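Local coordinates for probable transcriptional regulator, LysR family protein (Rhodococcus sp., PDB 2QL3) that probably acts as a DNA-binding LysR-type transcriptional regulator, of which this chain is the C-terminal substrate-binding-like domain, at residues R97-L109 / A143-L155. Numbering follows the deposited sequence.
Sequences RLADLAEHPMVLL and AFVGRGLGWTLLL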
loop_
_atom_site.group_PDB
_atom_site.type_symbol
_atom_site.label_atom_id
_atom_site.label_comp_id
_atom_site.label_asym_id
_atom_site.label_seq_id
_atom_site.Cartn_x
_atom_site.Cartn_y
_atom_site.Cartn_z
ATOM N N ARG A 97 18.210 -20.354 4.705
ATOM C CA ARG A 97 17.589 -21.313 3.816
ATOM C C ARG A 97 16.116 -21.371 4.143
ATOM O O ARG A 97 15.726 -21.560 5.284
ATOM C CB ARG A 97 18.223 -22.689 3.814
ATOM C CG ARG A 97 19.142 -23.077 4.899
ATOM C CD ARG A 97 19.934 -24.358 4.461
ATOM N NE ARG A 97 19.489 -24.816 3.145
ATOM C CZ ARG A 97 18.554 -25.741 2.904
ATOM N NH1 ARG A 97 18.234 -26.034 1.634
ATOM N NH2 ARG A 97 17.937 -26.372 3.918
ATOM N N LEU A 98 15.302 -21.146 3.130
ATOM C CA LEU A 98 13.877 -20.954 3.314
ATOM C C LEU A 98 13.287 -22.168 4.009
ATOM O O LEU A 98 12.376 -22.047 4.822
ATOM C CB LEU A 98 13.264 -20.843 1.945
ATOM C CG LEU A 98 12.403 -19.684 1.491
ATOM C CD1 LEU A 98 12.588 -19.613 0.003
ATOM C CD2 LEU A 98 10.979 -20.012 1.820
ATOM N N ALA A 99 13.802 -23.338 3.660
ATOM C CA ALA A 99 13.422 -24.587 4.312
ATOM C C ALA A 99 13.374 -24.463 5.840
ATOM O O ALA A 99 12.612 -25.199 6.481
ATOM C CB ALA A 99 14.382 -25.722 3.892
ATOM N N ASP A 100 14.175 -23.553 6.410
ATOM C CA ASP A 100 14.270 -23.366 7.873
ATOM C C ASP A 100 13.066 -22.623 8.459
ATOM O O ASP A 100 12.866 -22.609 9.651
ATOM C CB ASP A 100 15.594 -22.696 8.288
ATOM C CG ASP A 100 16.825 -23.580 7.966
ATOM O OD1 ASP A 100 17.983 -23.146 8.203
ATOM O OD2 ASP A 100 16.630 -24.709 7.448
ATOM N N LEU A 101 12.261 -22.035 7.591
ATOM C CA LEU A 101 11.047 -21.308 7.954
ATOM C C LEU A 101 9.789 -22.092 7.571
ATOM O O LEU A 101 8.683 -21.598 7.718
ATOM C CB LEU A 101 11.052 -19.961 7.224
ATOM C CG LEU A 101 12.075 -18.961 7.757
ATOM C CD1 LEU A 101 12.278 -17.931 6.684
ATOM C CD2 LEU A 101 11.497 -18.330 9.056
ATOM N N ALA A 102 9.951 -23.314 7.070
ATOM C CA ALA A 102 8.791 -24.085 6.611
ATOM C C ALA A 102 7.708 -24.242 7.676
ATOM O O ALA A 102 6.499 -24.325 7.348
ATOM C CB ALA A 102 9.228 -25.479 6.061
ATOM N N GLU A 103 8.116 -24.315 8.943
ATOM C CA GLU A 103 7.144 -24.494 10.009
ATOM C C GLU A 103 6.763 -23.194 10.766
ATOM O O GLU A 103 5.969 -23.244 11.684
ATOM C CB GLU A 103 7.553 -25.648 10.958
ATOM C CG GLU A 103 7.479 -27.067 10.278
ATOM C CD GLU A 103 6.015 -27.543 10.000
ATOM O OE1 GLU A 103 5.311 -27.945 10.982
ATOM O OE2 GLU A 103 5.564 -27.524 8.818
ATOM N N HIS A 104 7.322 -22.047 10.367
ATOM C CA HIS A 104 6.967 -20.746 10.985
ATOM C C HIS A 104 5.865 -20.106 10.141
ATOM O O HIS A 104 5.840 -20.303 8.907
ATOM C CB HIS A 104 8.171 -19.811 10.993
ATOM C CG HIS A 104 9.233 -20.193 11.965
ATOM N ND1 HIS A 104 10.290 -21.018 11.630
ATOM C CD2 HIS A 104 9.421 -19.842 13.258
ATOM C CE1 HIS A 104 11.059 -21.191 12.690
ATOM N NE2 HIS A 104 10.564 -20.475 13.684
ATOM N N PRO A 105 4.950 -19.338 10.788
ATOM C CA PRO A 105 3.800 -18.776 10.087
ATOM C C PRO A 105 4.256 -17.760 9.060
ATOM O O PRO A 105 5.099 -16.946 9.374
ATOM C CB PRO A 105 3.035 -18.000 11.187
ATOM C CG PRO A 105 3.879 -17.972 12.350
ATOM C CD PRO A 105 4.964 -18.991 12.224
HETATM N N MSE A 106 3.700 -17.791 7.853
HETATM C CA MSE A 106 4.056 -16.806 6.870
HETATM C C MSE A 106 2.972 -15.726 6.708
HETATM O O MSE A 106 1.805 -16.006 6.876
HETATM C CB MSE A 106 4.390 -17.493 5.508
HETATM C CG MSE A 106 4.873 -16.501 4.411
HETATM SE SE MSE A 106 4.491 -17.255 2.647
HETATM C CE MSE A 106 5.597 -15.991 1.520
ATOM N N VAL A 107 3.399 -14.487 6.396
ATOM C CA VAL A 107 2.530 -13.380 5.967
ATOM C C VAL A 107 2.762 -13.326 4.450
ATOM O O VAL A 107 3.889 -13.081 3.997
ATOM C CB VAL A 107 2.939 -12.001 6.598
ATOM C CG1 VAL A 107 2.093 -10.862 6.039
ATOM C CG2 VAL A 107 2.785 -12.017 8.091
ATOM N N LEU A 108 1.726 -13.650 3.684
ATOM C CA LEU A 108 1.808 -13.742 2.229
ATOM C C LEU A 108 1.307 -12.453 1.565
ATOM O O LEU A 108 0.182 -11.989 1.817
ATOM C CB LEU A 108 0.995 -14.946 1.740
ATOM C CG LEU A 108 0.774 -15.104 0.252
ATOM C CD1 LEU A 108 2.033 -15.580 -0.356
ATOM C CD2 LEU A 108 -0.353 -16.100 -0.109
ATOM N N LEU A 109 2.161 -11.859 0.737
ATOM C CA LEU A 109 1.716 -10.785 -0.147
ATOM C C LEU A 109 0.993 -11.419 -1.351
ATOM O O LEU A 109 1.591 -12.102 -2.160
ATOM C CB LEU A 109 2.907 -9.934 -0.612
ATOM C CG LEU A 109 2.455 -8.737 -1.503
ATOM C CD1 LEU A 109 1.552 -7.784 -0.686
ATOM C CD2 LEU A 109 3.611 -8.002 -2.090
ATOM N N ALA A 143 4.497 -4.375 7.657
ATOM C CA ALA A 143 4.058 -3.995 9.016
ATOM C C ALA A 143 3.704 -5.212 9.885
ATOM O O ALA A 143 4.048 -5.243 11.072
ATOM C CB ALA A 143 2.886 -3.069 8.960
ATOM N N PHE A 144 3.031 -6.212 9.290
ATOM C CA PHE A 144 2.692 -7.450 10.001
ATOM C C PHE A 144 3.981 -8.200 10.419
ATOM O O PHE A 144 4.123 -8.645 11.548
ATOM C CB PHE A 144 1.784 -8.361 9.161
ATOM C CG PHE A 144 0.293 -8.084 9.273
ATOM C CD1 PHE A 144 -0.189 -6.845 9.581
ATOM C CD2 PHE A 144 -0.628 -9.108 9.038
ATOM C CE1 PHE A 144 -1.544 -6.590 9.690
ATOM C CE2 PHE A 144 -2.011 -8.850 9.144
ATOM C CZ PHE A 144 -2.459 -7.589 9.434
ATOM N N VAL A 145 4.915 -8.364 9.509
ATOM C CA VAL A 145 6.186 -9.024 9.816
ATOM C C VAL A 145 6.985 -8.243 10.897
ATOM O O VAL A 145 7.571 -8.849 11.806
ATOM C CB VAL A 145 7.022 -9.222 8.487
ATOM C CG1 VAL A 145 8.430 -9.576 8.781
ATOM C CG2 VAL A 145 6.371 -10.336 7.597
ATOM N N GLY A 146 7.022 -6.912 10.815
ATOM C CA GLY A 146 7.799 -6.109 11.764
ATOM C C GLY A 146 7.235 -6.257 13.181
ATOM O O GLY A 146 7.963 -6.257 14.165
ATOM N N ARG A 147 5.911 -6.398 13.265
ATOM C CA ARG A 147 5.205 -6.643 14.516
ATOM C C ARG A 147 5.296 -8.107 15.048
ATOM O O ARG A 147 5.008 -8.345 16.176
ATOM C CB ARG A 147 3.735 -6.137 14.398
ATOM C CG ARG A 147 2.893 -6.369 15.621
ATOM C CD ARG A 147 3.385 -5.625 16.891
ATOM N NE ARG A 147 3.332 -4.167 16.722
ATOM C CZ ARG A 147 3.446 -3.269 17.703
ATOM N NH1 ARG A 147 3.622 -3.650 18.963
ATOM N NH2 ARG A 147 3.356 -1.970 17.434
ATOM N N GLY A 148 5.722 -9.070 14.250
ATOM C CA GLY A 148 5.944 -10.408 14.755
ATOM C C GLY A 148 4.906 -11.425 14.306
ATOM O O GLY A 148 4.907 -12.543 14.810
ATOM N N LEU A 149 4.019 -11.053 13.370
ATOM C CA LEU A 149 2.931 -11.947 12.943
ATOM C C LEU A 149 3.335 -13.027 11.916
ATOM O O LEU A 149 2.537 -13.941 11.599
ATOM C CB LEU A 149 1.770 -11.080 12.401
ATOM C CG LEU A 149 1.056 -10.188 13.410
ATOM C CD1 LEU A 149 0.180 -9.199 12.660
ATOM C CD2 LEU A 149 0.167 -11.056 14.289
ATOM N N GLY A 150 4.543 -12.913 11.363
ATOM C CA GLY A 150 5.179 -14.002 10.644
ATOM C C GLY A 150 6.404 -13.514 9.827
ATOM O O GLY A 150 6.991 -12.507 10.146
ATOM N N TRP A 151 6.821 -14.286 8.823
ATOM C CA TRP A 151 7.909 -13.909 7.943
ATOM C C TRP A 151 7.288 -13.689 6.569
ATOM O O TRP A 151 6.232 -14.274 6.263
ATOM C CB TRP A 151 8.978 -15.026 7.900
ATOM C CG TRP A 151 8.494 -16.391 7.420
ATOM C CD1 TRP A 151 7.999 -17.407 8.204
ATOM C CD2 TRP A 151 8.468 -16.877 6.078
ATOM N NE1 TRP A 151 7.675 -18.489 7.428
ATOM C CE2 TRP A 151 7.940 -18.190 6.118
ATOM C CE3 TRP A 151 8.831 -16.329 4.831
ATOM C CZ2 TRP A 151 7.780 -18.970 4.975
ATOM C CZ3 TRP A 151 8.685 -17.116 3.696
ATOM C CH2 TRP A 151 8.165 -18.428 3.774
ATOM N N THR A 152 7.939 -12.900 5.718
ATOM C CA THR A 152 7.498 -12.829 4.341
ATOM C C THR A 152 8.620 -12.955 3.330
ATOM O O THR A 152 9.789 -13.045 3.674
ATOM C CB THR A 152 6.606 -11.576 4.045
ATOM O OG1 THR A 152 5.827 -11.833 2.859
ATOM C CG2 THR A 152 7.451 -10.256 3.899
ATOM N N LEU A 153 8.258 -12.959 2.067
ATOM C CA LEU A 153 9.252 -12.695 1.031
ATOM C C LEU A 153 8.771 -11.629 0.090
ATOM O O LEU A 153 7.601 -11.612 -0.273
ATOM C CB LEU A 153 9.670 -13.969 0.294
ATOM C CG LEU A 153 8.774 -14.905 -0.475
ATOM C CD1 LEU A 153 8.983 -14.637 -1.957
ATOM C CD2 LEU A 153 9.157 -16.339 -0.180
ATOM N N LEU A 154 9.693 -10.743 -0.284
ATOM C CA LEU A 154 9.399 -9.528 -1.048
ATOM C C LEU A 154 10.442 -9.325 -2.130
ATOM O O LEU A 154 11.627 -9.653 -1.967
ATOM C CB LEU A 154 9.361 -8.281 -0.126
ATOM C CG LEU A 154 8.254 -8.165 0.980
ATOM C CD1 LEU A 154 8.540 -7.001 1.879
ATOM C CD2 LEU A 154 6.765 -8.140 0.490
ATOM N N LEU A 155 9.982 -8.735 -3.233
ATOM C CA LEU A 155 10.782 -8.518 -4.428
ATOM C C LEU A 155 11.427 -7.142 -4.373
ATOM O O LEU A 155 12.309 -6.830 -5.176
ATOM C CB LEU A 155 9.915 -8.651 -5.701
ATOM C CG LEU A 155 9.712 -10.081 -6.215
ATOM C CD1 LEU A 155 10.996 -10.541 -6.853
ATOM C CD2 LEU A 155 9.387 -11.074 -5.108
HETATM O O HOH W 1 4.848 -12.890 0.169
#
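Strands 106-109 and 152-154 of the LysR substrate-binding domain, running roughly parallel, are joined near their starts by a single parallel beta bridge, M106 with W151, and the indole of W151 is clamped beside it. The bridge rests on two backbone bonds: W151 N to P105 O at 3.2 Å, and V107 N to W151 O at 2.8 Å. Beyond it the strands diverge, their axes 31° apart, and T152 replaces the next backbone bond: its OG1, anti to the backbone N (chi1 -159°), donates to V107 O at 2.6 Å. A water then links the same OG1 to L109 N.

Opposite faces of the W151 ring are covered. L101 CB lies 3.9 Å from the centroid of the five-membered ring, whereas M106 CG stands 3.7 Å from that of the six-membered ring, only 3° off its normal. The extended selenomethionine chain carries SE obliquely past the ring, a Met-aromatic contact, and CE on to L153 CG. NE1 donates to H104 O at 3.0 Å, from above the carbonyl plane, and weakly to L101 O; together these bonds help hold the indole's rotation against the type I turn from L101 to H104.

V107 packs toward helix 138-147, CG2 against F144 CB and CB against V145 CG2; the helix ends in a Schellman motif at G148. A helix leading into a strand, with a second strand running roughly alongside, is consistent with the alpha/beta subdomains of the periplasmic-binding-protein-like fold.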